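Local structure of L-Ala-D/L-Glu epimerase, a muconate lactonizing enzyme (Klebsiella pneumoniae subsp. pneumoniae MGH 78578, 3FCP) at residues L137-T142 / G325-F329; R165-I171 / A194-V200; L180-R184 / E215-V221; V221-P227 / T245-E251. The protein belongs to the muconate lactonizing enzyme group of the enolase superfamily, pairing an enolase-type N-terminal domain with a barrel domain that binds a magnesium ion. All blocks are in the same frame, centred on the assembly; numbering follows the deposited sequence.

Contact 1. Residues L137-T142 / G325-F329; sequences LPVLWT and GTEMF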
# COMPACT_ATOMS: atom_id res chain seq x y z
N LEU A 137 -23.02 -32.10 16.93
CA LEU A 137 -22.68 -31.11 15.91
C LEU A 137 -23.59 -31.11 14.69
O LEU A 137 -24.06 -32.16 14.25
CB LEU A 137 -21.23 -31.31 15.45
CG LEU A 137 -20.14 -30.95 16.47
CD1 LEU A 137 -20.13 -31.96 17.61
CD2 LEU A 137 -18.80 -30.93 15.77
N PRO A 138 -23.83 -29.91 14.13
CA PRO A 138 -24.69 -29.80 12.95
C PRO A 138 -23.98 -30.33 11.71
O PRO A 138 -22.77 -30.19 11.55
CB PRO A 138 -24.97 -28.30 12.87
CG PRO A 138 -23.70 -27.71 13.41
CD PRO A 138 -23.41 -28.58 14.60
N VAL A 139 -24.75 -30.96 10.83
CA VAL A 139 -24.24 -31.53 9.60
C VAL A 139 -25.22 -31.18 8.48
O VAL A 139 -26.39 -31.57 8.54
CB VAL A 139 -24.12 -33.07 9.70
CG1 VAL A 139 -23.62 -33.64 8.38
CG2 VAL A 139 -23.20 -33.46 10.84
N LEU A 140 -24.76 -30.44 7.48
CA LEU A 140 -25.64 -30.08 6.38
C LEU A 140 -25.64 -31.21 5.36
O LEU A 140 -24.95 -32.22 5.54
CB LEU A 140 -25.17 -28.77 5.74
CG LEU A 140 -23.71 -28.63 5.30
CD1 LEU A 140 -23.44 -29.48 4.06
CD2 LEU A 140 -23.42 -27.16 5.01
N TRP A 141 -26.43 -31.06 4.30
CA TRP A 141 -26.50 -32.07 3.25
C TRP A 141 -26.14 -31.41 1.92
O TRP A 141 -26.50 -30.26 1.67
CB TRP A 141 -27.91 -32.67 3.18
CG TRP A 141 -28.03 -33.79 2.19
CD1 TRP A 141 -28.77 -33.80 1.05
CD2 TRP A 141 -27.37 -35.06 2.25
NE1 TRP A 141 -28.60 -34.99 0.38
CE2 TRP A 141 -27.75 -35.79 1.10
CE3 TRP A 141 -26.48 -35.66 3.16
CZ2 TRP A 141 -27.28 -37.08 0.83
CZ3 TRP A 141 -26.02 -36.94 2.90
CH2 TRP A 141 -26.41 -37.64 1.74
N THR A 142 -25.41 -32.13 1.08
CA THR A 142 -25.03 -31.58 -0.21
C THR A 142 -25.98 -32.05 -1.29
O THR A 142 -26.39 -33.22 -1.33
CB THR A 142 -23.58 -31.97 -0.59
OG1 THR A 142 -22.66 -31.24 0.24
CG2 THR A 142 -23.29 -31.63 -2.05
N GLY A 325 -21.14 -24.28 10.79
CA GLY A 325 -21.46 -25.69 10.96
C GLY A 325 -20.43 -26.62 10.36
O GLY A 325 -19.26 -26.26 10.24
N THR A 326 -20.85 -27.83 9.99
CA THR A 326 -19.95 -28.81 9.38
C THR A 326 -20.63 -29.55 8.24
O THR A 326 -21.86 -29.48 8.08
CB THR A 326 -19.48 -29.89 10.40
OG1 THR A 326 -20.39 -31.00 10.38
CG2 THR A 326 -19.43 -29.33 11.82
N GLU A 327 -19.83 -30.26 7.45
CA GLU A 327 -20.32 -31.05 6.34
C GLU A 327 -19.86 -32.50 6.53
O GLU A 327 -19.44 -33.16 5.58
CB GLU A 327 -19.79 -30.50 5.01
CG GLU A 327 -18.30 -30.18 5.02
CD GLU A 327 -17.78 -29.73 3.67
OE1 GLU A 327 -18.54 -29.06 2.94
OE2 GLU A 327 -16.62 -30.04 3.35
N MET A 328 -19.94 -32.99 7.76
CA MET A 328 -19.50 -34.36 8.04
C MET A 328 -20.54 -35.45 7.78
O MET A 328 -20.92 -36.21 8.69
CB MET A 328 -18.95 -34.43 9.46
CG MET A 328 -17.41 -34.35 9.50
SD MET A 328 -16.66 -32.90 8.73
CE MET A 328 -16.91 -33.09 7.29
N PHE A 329 -20.97 -35.55 6.52
CA PHE A 329 -21.97 -36.54 6.10
C PHE A 329 -21.36 -37.69 5.31
O PHE A 329 -22.08 -38.55 4.78
CB PHE A 329 -23.05 -35.84 5.26
CG PHE A 329 -22.51 -35.15 4.03
CD1 PHE A 329 -22.13 -35.89 2.91
CD2 PHE A 329 -22.37 -33.77 4.00
CE1 PHE A 329 -21.62 -35.27 1.78
CE2 PHE A 329 -21.86 -33.13 2.87
CZ PHE A 329 -21.48 -33.88 1.76
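F329 packs its ring among L140, W141 and T142. The six-membered ring of W141 lies obliquely to it, centroids 5.3 Å apart and planes at 60°. CB of F329 sits 3.9 Å from W141 CZ3 and equally close to V139 CG1. F329 CG stands between its backbone N and carbonyl carbon (chi1 59°), and this swings the ring toward T142. There CZ comes 3.3 Å from T142 OG1, a buried hydroxyl with no polar partner in the model. L140 crosses the ring obliquely and brings CD1 near CE2, an atom T142 also touches; the same CD1 lies beside E327 CB. V139 CG1 presses on the M328 carbonyl group, at the centre of an inverse gamma turn.

The polar edge is built on T326. Its OG1 donates to P138 O at 2.8 Å, in the carbonyl plane, and weakly accepts from M328 N. T326 O takes the N-H of L140 at 3.1 Å. Beyond it, the carboxylate of E327 leaves the contact for Y299, K168 and the backbone of T302. The 325-329 loop thus lies against the broken strand 136-143, the first strand of the barrel sheet, as part of a TIM-barrel domain of the enolase superfamily.

Contact 2. Residues R165-I171 / A194-V200; sequences RAFKLKI and ASIRVDV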
# COMPACT_ATOMS: atom_id res chain seq x y z
N ARG A 165 -31.54 -28.38 7.40
CA ARG A 165 -31.86 -26.96 7.43
C ARG A 165 -30.81 -26.15 6.67
O ARG A 165 -31.01 -24.98 6.37
CB ARG A 165 -31.96 -26.48 8.88
CG ARG A 165 -32.77 -27.42 9.76
CD ARG A 165 -33.03 -26.81 11.12
NE ARG A 165 -33.95 -25.67 11.05
CZ ARG A 165 -35.21 -25.74 10.63
NH1 ARG A 165 -35.72 -26.90 10.25
NH2 ARG A 165 -35.96 -24.65 10.61
N ALA A 166 -29.68 -26.80 6.37
CA ALA A 166 -28.61 -26.16 5.62
C ALA A 166 -28.25 -27.08 4.46
O ALA A 166 -28.17 -28.29 4.62
CB ALA A 166 -27.39 -25.94 6.51
N PHE A 167 -28.04 -26.49 3.29
CA PHE A 167 -27.69 -27.26 2.11
C PHE A 167 -26.50 -26.65 1.38
O PHE A 167 -26.37 -25.43 1.31
CB PHE A 167 -28.89 -27.33 1.16
CG PHE A 167 -30.12 -27.95 1.78
CD1 PHE A 167 -30.23 -29.33 1.90
CD2 PHE A 167 -31.14 -27.14 2.27
CE1 PHE A 167 -31.36 -29.91 2.50
CE2 PHE A 167 -32.27 -27.71 2.88
CZ PHE A 167 -32.37 -29.09 2.99
N LYS A 168 -25.64 -27.51 0.86
CA LYS A 168 -24.48 -27.07 0.10
C LYS A 168 -24.67 -27.55 -1.33
O LYS A 168 -24.77 -28.75 -1.59
CB LYS A 168 -23.20 -27.67 0.70
CG LYS A 168 -21.97 -27.56 -0.19
CD LYS A 168 -20.72 -28.09 0.50
CE LYS A 168 -19.59 -28.34 -0.50
NZ LYS A 168 -18.28 -28.62 0.16
N LEU A 169 -24.76 -26.62 -2.27
CA LEU A 169 -24.96 -26.98 -3.67
C LEU A 169 -23.65 -26.93 -4.43
O LEU A 169 -22.89 -25.96 -4.33
CB LEU A 169 -25.96 -26.02 -4.33
CG LEU A 169 -27.10 -25.44 -3.50
CD1 LEU A 169 -28.02 -24.63 -4.41
CD2 LEU A 169 -27.86 -26.54 -2.79
N LYS A 170 -23.37 -27.97 -5.19
CA LYS A 170 -22.15 -27.99 -5.97
C LYS A 170 -22.45 -27.52 -7.38
O LYS A 170 -23.41 -27.98 -8.01
CB LYS A 170 -21.53 -29.39 -5.97
CG LYS A 170 -21.13 -29.86 -4.57
CD LYS A 170 -19.85 -30.70 -4.56
CE LYS A 170 -18.63 -29.87 -4.95
NZ LYS A 170 -17.36 -30.67 -4.84
N ILE A 171 -21.65 -26.58 -7.85
CA ILE A 171 -21.82 -26.03 -9.19
C ILE A 171 -20.45 -25.80 -9.79
O ILE A 171 -19.44 -26.12 -9.16
CB ILE A 171 -22.58 -24.69 -9.13
CG1 ILE A 171 -21.84 -23.71 -8.21
CG2 ILE A 171 -24.00 -24.92 -8.63
CD1 ILE A 171 -22.46 -22.33 -8.14
N ALA A 194 -34.20 -22.63 5.10
CA ALA A 194 -32.95 -23.30 4.77
C ALA A 194 -31.80 -22.38 4.39
O ALA A 194 -31.98 -21.43 3.62
CB ALA A 194 -33.18 -24.31 3.65
N SER A 195 -30.62 -22.66 4.94
CA SER A 195 -29.42 -21.89 4.63
C SER A 195 -28.83 -22.50 3.37
O SER A 195 -28.49 -23.68 3.34
CB SER A 195 -28.40 -21.99 5.78
OG SER A 195 -27.17 -21.38 5.43
N ILE A 196 -28.71 -21.70 2.33
CA ILE A 196 -28.17 -22.19 1.07
C ILE A 196 -26.73 -21.74 0.85
O ILE A 196 -26.44 -20.54 0.86
CB ILE A 196 -29.01 -21.71 -0.14
CG1 ILE A 196 -30.48 -22.09 0.05
CG2 ILE A 196 -28.45 -22.31 -1.43
CD1 ILE A 196 -30.74 -23.58 0.19
N ARG A 197 -25.84 -22.71 0.67
CA ARG A 197 -24.43 -22.41 0.40
C ARG A 197 -24.11 -23.07 -0.93
O ARG A 197 -24.74 -24.06 -1.31
CB ARG A 197 -23.52 -23.00 1.49
CG ARG A 197 -23.79 -22.53 2.93
CD ARG A 197 -24.76 -23.47 3.64
NE ARG A 197 -24.96 -23.11 5.05
CZ ARG A 197 -24.04 -23.27 6.00
NH1 ARG A 197 -22.86 -23.78 5.72
NH2 ARG A 197 -24.32 -22.91 7.25
N VAL A 198 -23.14 -22.52 -1.66
CA VAL A 198 -22.74 -23.12 -2.93
C VAL A 198 -21.24 -23.34 -2.91
O VAL A 198 -20.50 -22.63 -2.20
CB VAL A 198 -23.09 -22.21 -4.15
CG1 VAL A 198 -24.57 -21.82 -4.10
CG2 VAL A 198 -22.19 -20.98 -4.17
N ASP A 199 -20.79 -24.32 -3.67
CA ASP A 199 -19.38 -24.66 -3.75
C ASP A 199 -19.03 -24.79 -5.23
O ASP A 199 -19.55 -25.68 -5.91
CB ASP A 199 -19.11 -25.97 -2.99
CG ASP A 199 -17.65 -26.39 -3.03
OD1 ASP A 199 -16.79 -25.55 -3.35
OD2 ASP A 199 -17.37 -27.57 -2.72
N VAL A 200 -18.17 -23.90 -5.72
CA VAL A 200 -17.75 -23.91 -7.12
C VAL A 200 -16.46 -24.71 -7.28
O VAL A 200 -16.02 -24.99 -8.39
CB VAL A 200 -17.51 -22.47 -7.63
CG1 VAL A 200 -17.57 -22.44 -9.15
CG2 VAL A 200 -18.53 -21.52 -7.03
O HOH W 1 -15.22 -28.86 -2.86
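D199 has the most surface buried here, between the lysines K168 and K170. All three share a face of the sheet, and the anti CG of D199 (chi1 -180°) lays the carboxylate by K168 CE and NZ. OD2 forms a salt bridge with K168 NZ, weak as a hydrogen bond at 3.2 Å. The extended K168 chain crosses the aspartate, and its CE also touches OD2. K170 bends at chi2 and chi3 to run beside D199, but its NZ stays at a long 3.8 Å from OD2. A water donates to OD2 at 2.5 Å and accepts only weakly from K170 NZ. OD1 is held by the backbone N of N201.

F167 is on the opposite face with L169, I196 and V198. Its ring receives A194 CB at its edge, 3.6 Å from CE2, while I196 CD1 meets it obliquely. I171, just past the strand, lays CD1 against V198 CB, 4.0 Å away, and CG1 near V200 CG2.

Between the faces, strands 166-170 and 195-199 pair in parallel, 26° apart. Six backbone bonds run from R165 O to D199 O. They belong to a beta-alpha-beta unit of the barrel whose crossover is helix 176-189.

K168 is shared by D199, E225 and E327, and the water on D199 OD2 is itself a magnesium ligand. The charged face of the contact therefore borders the metal site.

Contact 3. Residues L180-R184 / E215-V221; sequences LRHTR and ELAAMGV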
# COMPACT_ATOMS: atom_id res chain seq x y z
N LEU A 180 -26.46 -20.78 -12.49
CA LEU A 180 -27.16 -19.75 -11.73
C LEU A 180 -28.67 -20.00 -11.70
O LEU A 180 -29.33 -19.72 -10.70
CB LEU A 180 -26.87 -18.35 -12.30
CG LEU A 180 -25.45 -17.81 -12.13
CD1 LEU A 180 -25.34 -16.42 -12.74
CD2 LEU A 180 -25.09 -17.77 -10.65
N ARG A 181 -29.21 -20.50 -12.80
CA ARG A 181 -30.65 -20.79 -12.87
C ARG A 181 -30.93 -21.98 -11.97
O ARG A 181 -31.98 -22.05 -11.32
CB ARG A 181 -31.06 -21.09 -14.31
CG ARG A 181 -30.97 -19.88 -15.23
CD ARG A 181 -31.18 -20.23 -16.69
NE ARG A 181 -32.46 -20.89 -16.95
CZ ARG A 181 -32.66 -22.20 -16.85
NH1 ARG A 181 -31.66 -23.00 -16.51
NH2 ARG A 181 -33.85 -22.71 -17.10
N HIS A 182 -29.99 -22.92 -11.94
CA HIS A 182 -30.10 -24.11 -11.11
C HIS A 182 -30.16 -23.68 -9.64
O HIS A 182 -31.06 -24.07 -8.91
CB HIS A 182 -28.88 -25.01 -11.34
CG HIS A 182 -28.72 -26.10 -10.32
ND1 HIS A 182 -29.57 -27.18 -10.24
CD2 HIS A 182 -27.79 -26.27 -9.35
CE1 HIS A 182 -29.16 -27.98 -9.27
NE2 HIS A 182 -28.09 -27.45 -8.71
N THR A 183 -29.19 -22.86 -9.22
CA THR A 183 -29.15 -22.41 -7.84
C THR A 183 -30.34 -21.54 -7.48
O THR A 183 -30.91 -21.68 -6.40
CB THR A 183 -27.81 -21.67 -7.53
OG1 THR A 183 -27.87 -21.09 -6.22
CG2 THR A 183 -27.55 -20.59 -8.55
N ARG A 184 -30.74 -20.64 -8.38
CA ARG A 184 -31.88 -19.77 -8.11
C ARG A 184 -33.14 -20.61 -7.84
O ARG A 184 -33.90 -20.31 -6.93
CB ARG A 184 -32.14 -18.83 -9.29
CG ARG A 184 -33.23 -17.80 -9.02
CD ARG A 184 -33.49 -16.93 -10.24
NE ARG A 184 -32.30 -16.18 -10.63
CZ ARG A 184 -31.76 -15.20 -9.91
NH1 ARG A 184 -30.67 -14.57 -10.35
NH2 ARG A 184 -32.30 -14.84 -8.75
N GLU A 215 -24.31 -12.39 -8.53
CA GLU A 215 -25.63 -12.97 -8.73
C GLU A 215 -26.04 -13.84 -7.55
O GLU A 215 -27.17 -13.77 -7.07
CB GLU A 215 -25.65 -13.80 -10.01
CG GLU A 215 -25.64 -12.98 -11.28
CD GLU A 215 -26.91 -12.17 -11.42
OE1 GLU A 215 -28.00 -12.77 -11.36
OE2 GLU A 215 -26.81 -10.93 -11.58
N LEU A 216 -25.11 -14.68 -7.08
CA LEU A 216 -25.39 -15.55 -5.95
C LEU A 216 -25.72 -14.74 -4.70
O LEU A 216 -26.67 -15.05 -3.98
CB LEU A 216 -24.18 -16.46 -5.68
CG LEU A 216 -23.89 -17.52 -6.75
CD1 LEU A 216 -22.51 -18.12 -6.50
CD2 LEU A 216 -24.97 -18.60 -6.71
N ALA A 217 -24.94 -13.70 -4.44
CA ALA A 217 -25.20 -12.87 -3.27
C ALA A 217 -26.57 -12.21 -3.40
O ALA A 217 -27.31 -12.13 -2.42
CB ALA A 217 -24.12 -11.80 -3.13
N ALA A 218 -26.89 -11.76 -4.60
CA ALA A 218 -28.17 -11.09 -4.84
C ALA A 218 -29.38 -12.00 -4.62
O ALA A 218 -30.41 -11.55 -4.12
CB ALA A 218 -28.20 -10.50 -6.26
N MET A 219 -29.26 -13.28 -4.96
CA MET A 219 -30.38 -14.20 -4.77
C MET A 219 -30.49 -14.73 -3.34
O MET A 219 -31.38 -15.52 -3.03
CB MET A 219 -30.34 -15.35 -5.79
CG MET A 219 -29.08 -16.21 -5.81
SD MET A 219 -29.20 -17.67 -6.91
CE MET A 219 -28.77 -16.99 -8.43
N GLY A 220 -29.59 -14.31 -2.45
CA GLY A 220 -29.68 -14.74 -1.07
C GLY A 220 -28.80 -15.89 -0.60
O GLY A 220 -28.99 -16.39 0.51
N VAL A 221 -27.85 -16.31 -1.42
CA VAL A 221 -26.95 -17.39 -1.01
C VAL A 221 -26.15 -16.89 0.20
O VAL A 221 -25.63 -15.77 0.18
CB VAL A 221 -26.01 -17.76 -2.18
CG1 VAL A 221 -24.99 -18.81 -1.73
CG2 VAL A 221 -26.84 -18.29 -3.34
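This is side-chain packing between two neighbouring helices on the outside of the barrel, 176-189 and the C-terminal end of 206-218. M219 is the main bridge. Its CG takes the position between backbone N and carbonyl carbon (chi1 58°), and the chain then reaches across to helix 176-189. SD lies 3.7 Å from T183 CG2. CE ends 3.6 Å from L180 O and covers one face of the R184 guanidinium, offset toward its rim.

L180 crosses E215 and L216 at about right angles. Its CD1 rests on E215 CG at 3.7 Å, and its CD2 on L216 CD2 at 4.0 Å. The same L216 methyl meets T183 CG2. Deeper in, T183 and L216 both touch V198 of strand 195-199.

At the outer rim, E215 OE1 meets R184 NH1 at 3.4 Å, at the edge of the guanidinium. The carboxylate plane is turned 68° from it. Helix 206-218 then ends in a Schellman motif at G220, which turns the chain inward to V221.

The grip across the helices is therefore mainly apolar, with one salt bridge at its rim. T183 OG1 is buried among carbon and sulfur atoms with no polar partner in the model.

Contact 4. Residues V221-P227 / T245-E251; sequences VDLIEQP and TAILADE. With MG (magnesium ion), chain I.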
# COMPACT_ATOMS: atom_id res chain seq x y z
N VAL A 221 -27.85 -16.31 -1.42
CA VAL A 221 -26.95 -17.39 -1.01
C VAL A 221 -26.15 -16.89 0.20
O VAL A 221 -25.63 -15.77 0.18
CB VAL A 221 -26.01 -17.76 -2.18
CG1 VAL A 221 -24.99 -18.81 -1.73
CG2 VAL A 221 -26.84 -18.29 -3.34
N ASP A 222 -26.07 -17.71 1.24
CA ASP A 222 -25.37 -17.32 2.47
C ASP A 222 -23.86 -17.47 2.45
O ASP A 222 -23.15 -16.79 3.18
CB ASP A 222 -25.90 -18.12 3.67
CG ASP A 222 -27.36 -17.89 3.94
OD1 ASP A 222 -27.83 -16.74 3.76
OD2 ASP A 222 -28.05 -18.85 4.35
N LEU A 223 -23.37 -18.38 1.62
CA LEU A 223 -21.94 -18.64 1.57
C LEU A 223 -21.53 -19.19 0.21
O LEU A 223 -22.20 -20.06 -0.34
CB LEU A 223 -21.58 -19.64 2.67
CG LEU A 223 -20.11 -19.95 2.98
CD1 LEU A 223 -19.45 -18.74 3.63
CD2 LEU A 223 -20.05 -21.16 3.91
N ILE A 224 -20.42 -18.69 -0.32
CA ILE A 224 -19.90 -19.14 -1.61
C ILE A 224 -18.52 -19.74 -1.34
O ILE A 224 -17.62 -19.03 -0.91
CB ILE A 224 -19.74 -17.96 -2.60
CG1 ILE A 224 -21.07 -17.22 -2.78
CG2 ILE A 224 -19.23 -18.49 -3.95
CD1 ILE A 224 -20.96 -15.92 -3.60
N GLU A 225 -18.37 -21.03 -1.60
CA GLU A 225 -17.11 -21.72 -1.36
C GLU A 225 -16.16 -21.78 -2.56
O GLU A 225 -16.57 -22.13 -3.67
CB GLU A 225 -17.39 -23.15 -0.87
CG GLU A 225 -16.16 -23.89 -0.34
CD GLU A 225 -16.48 -25.32 0.10
OE1 GLU A 225 -17.67 -25.63 0.32
OE2 GLU A 225 -15.52 -26.12 0.24
N GLN A 226 -14.90 -21.42 -2.31
CA GLN A 226 -13.82 -21.44 -3.30
C GLN A 226 -14.29 -21.20 -4.73
O GLN A 226 -14.14 -22.07 -5.60
CB GLN A 226 -13.08 -22.78 -3.21
CG GLN A 226 -11.71 -22.81 -3.87
CD GLN A 226 -10.71 -21.89 -3.18
OE1 GLN A 226 -10.50 -21.97 -1.97
NE2 GLN A 226 -10.09 -21.02 -3.96
N PRO A 227 -14.84 -20.01 -5.01
CA PRO A 227 -15.32 -19.68 -6.35
C PRO A 227 -14.25 -19.71 -7.43
O PRO A 227 -14.52 -20.13 -8.56
CB PRO A 227 -15.94 -18.29 -6.16
CG PRO A 227 -15.14 -17.71 -5.02
CD PRO A 227 -15.04 -18.88 -4.08
N THR A 245 -21.89 -11.14 0.29
CA THR A 245 -22.23 -12.34 1.02
C THR A 245 -20.91 -12.96 1.44
O THR A 245 -19.85 -12.53 0.98
CB THR A 245 -23.09 -13.34 0.22
OG1 THR A 245 -23.68 -14.27 1.14
CG2 THR A 245 -22.26 -14.12 -0.79
N ALA A 246 -20.95 -13.96 2.31
CA ALA A 246 -19.73 -14.59 2.79
C ALA A 246 -19.01 -15.52 1.81
O ALA A 246 -19.65 -16.25 1.05
CB ALA A 246 -20.03 -15.34 4.09
N ILE A 247 -17.68 -15.49 1.86
CA ILE A 247 -16.84 -16.34 1.02
C ILE A 247 -16.15 -17.37 1.93
O ILE A 247 -15.64 -17.03 3.00
CB ILE A 247 -15.73 -15.52 0.29
CG1 ILE A 247 -16.36 -14.42 -0.58
CG2 ILE A 247 -14.89 -16.44 -0.58
CD1 ILE A 247 -17.43 -14.93 -1.55
N LEU A 248 -16.15 -18.63 1.49
CA LEU A 248 -15.54 -19.72 2.23
C LEU A 248 -14.30 -20.20 1.45
O LEU A 248 -14.41 -20.60 0.30
CB LEU A 248 -16.53 -20.89 2.35
CG LEU A 248 -16.52 -21.87 3.53
CD1 LEU A 248 -16.71 -23.28 2.99
CD2 LEU A 248 -15.24 -21.76 4.36
N ALA A 249 -13.14 -20.15 2.09
CA ALA A 249 -11.92 -20.60 1.43
C ALA A 249 -11.73 -22.10 1.68
O ALA A 249 -11.90 -22.57 2.80
CB ALA A 249 -10.72 -19.82 1.97
N ASP A 250 -11.40 -22.86 0.63
CA ASP A 250 -11.15 -24.29 0.80
C ASP A 250 -9.73 -24.60 0.33
O ASP A 250 -8.79 -24.52 1.12
CB ASP A 250 -12.17 -25.15 0.02
CG ASP A 250 -11.99 -26.65 0.26
OD1 ASP A 250 -11.15 -27.03 1.11
OD2 ASP A 250 -12.68 -27.47 -0.40
N GLU A 251 -9.57 -24.91 -0.96
CA GLU A 251 -8.25 -25.23 -1.50
C GLU A 251 -7.20 -24.14 -1.26
O GLU A 251 -6.00 -24.42 -1.25
CB GLU A 251 -8.32 -25.53 -3.00
CG GLU A 251 -8.83 -26.93 -3.37
CD GLU A 251 -10.32 -27.11 -3.10
OE1 GLU A 251 -11.06 -26.10 -3.05
OE2 GLU A 251 -10.75 -28.27 -2.96
MG MG I . -12.95 -27.99 -2.64
O HOH W 2 -14.45 -26.00 -2.34
O HOH W 1 -15.22 -28.86 -2.86
O HOH W 3 -12.75 -30.51 -2.10
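Backbone bonds join strands 223-225 and 246-249 in parallel, at 29°. I224 N donates to A246 O, L248 N to I224 O, and Q226 N to L248 O. The last is nearly straight, 176° at the hydrogen. T245 OG1 gives a 2.6 Å bond to V221 O, in the carbonyl plane.

Apolar contacts line both faces. L223 spreads its methyls over A246 CB and L248, with CD1 3.5 Å from A246 CB, a tight fit. L248 CD1 lies along the extended chain of E225, 3.4 Å from CG. On the other face I224 crosses T245 CG2 and meets I247 CD1.

The polar end is built round magnesium. D250 OD2 binds it at 2.3 Å and E251 OE2 at 2.2 Å, with OE1 of E251 farther off at 2.7 Å. N201 and three waters are further ligands. Q226 supports this from the second shell: its OE1 accepts D250 N at 2.9 Å, in the amide carbonyl plane. Its anti CG (chi1 -163°) and bend at chi2 turn the amide toward that N-H. OE1 also takes A252 N and NE2 donates to V228 O, which fixes the amide. A metal-bound water lies 2.8 Å from E225 OE2 and probably donates to it. E225 OE1 pairs with K168, while D250 also meets K274 and K277.

Metal ligands just past the C-terminal ends of barrel strands are typical of the enolase superfamily.

Contacts 2 and 4 are the buried ones. Each is a parallel strand pair, and strands 195-199 and 223-225 are neighbours that join them into one sheet. Contact 1 is only partly buried and adds a loop to strand 136-143, which neighbours 166-170 in the same sheet. K168 of contact 2 ties it to contact 1 through E327. Contact 3 lies farthest from the chain's centre, on the helical layer, and shares V221 with contact 4. The chemistry follows this placing: contact 4 holds the magnesium, contact 2 a lysine-aspartate network linked to it by a shared water, contact 1 an aromatic centre with a threonine-centred polar edge, and contact 3 mostly apolar packing with a rim salt bridge.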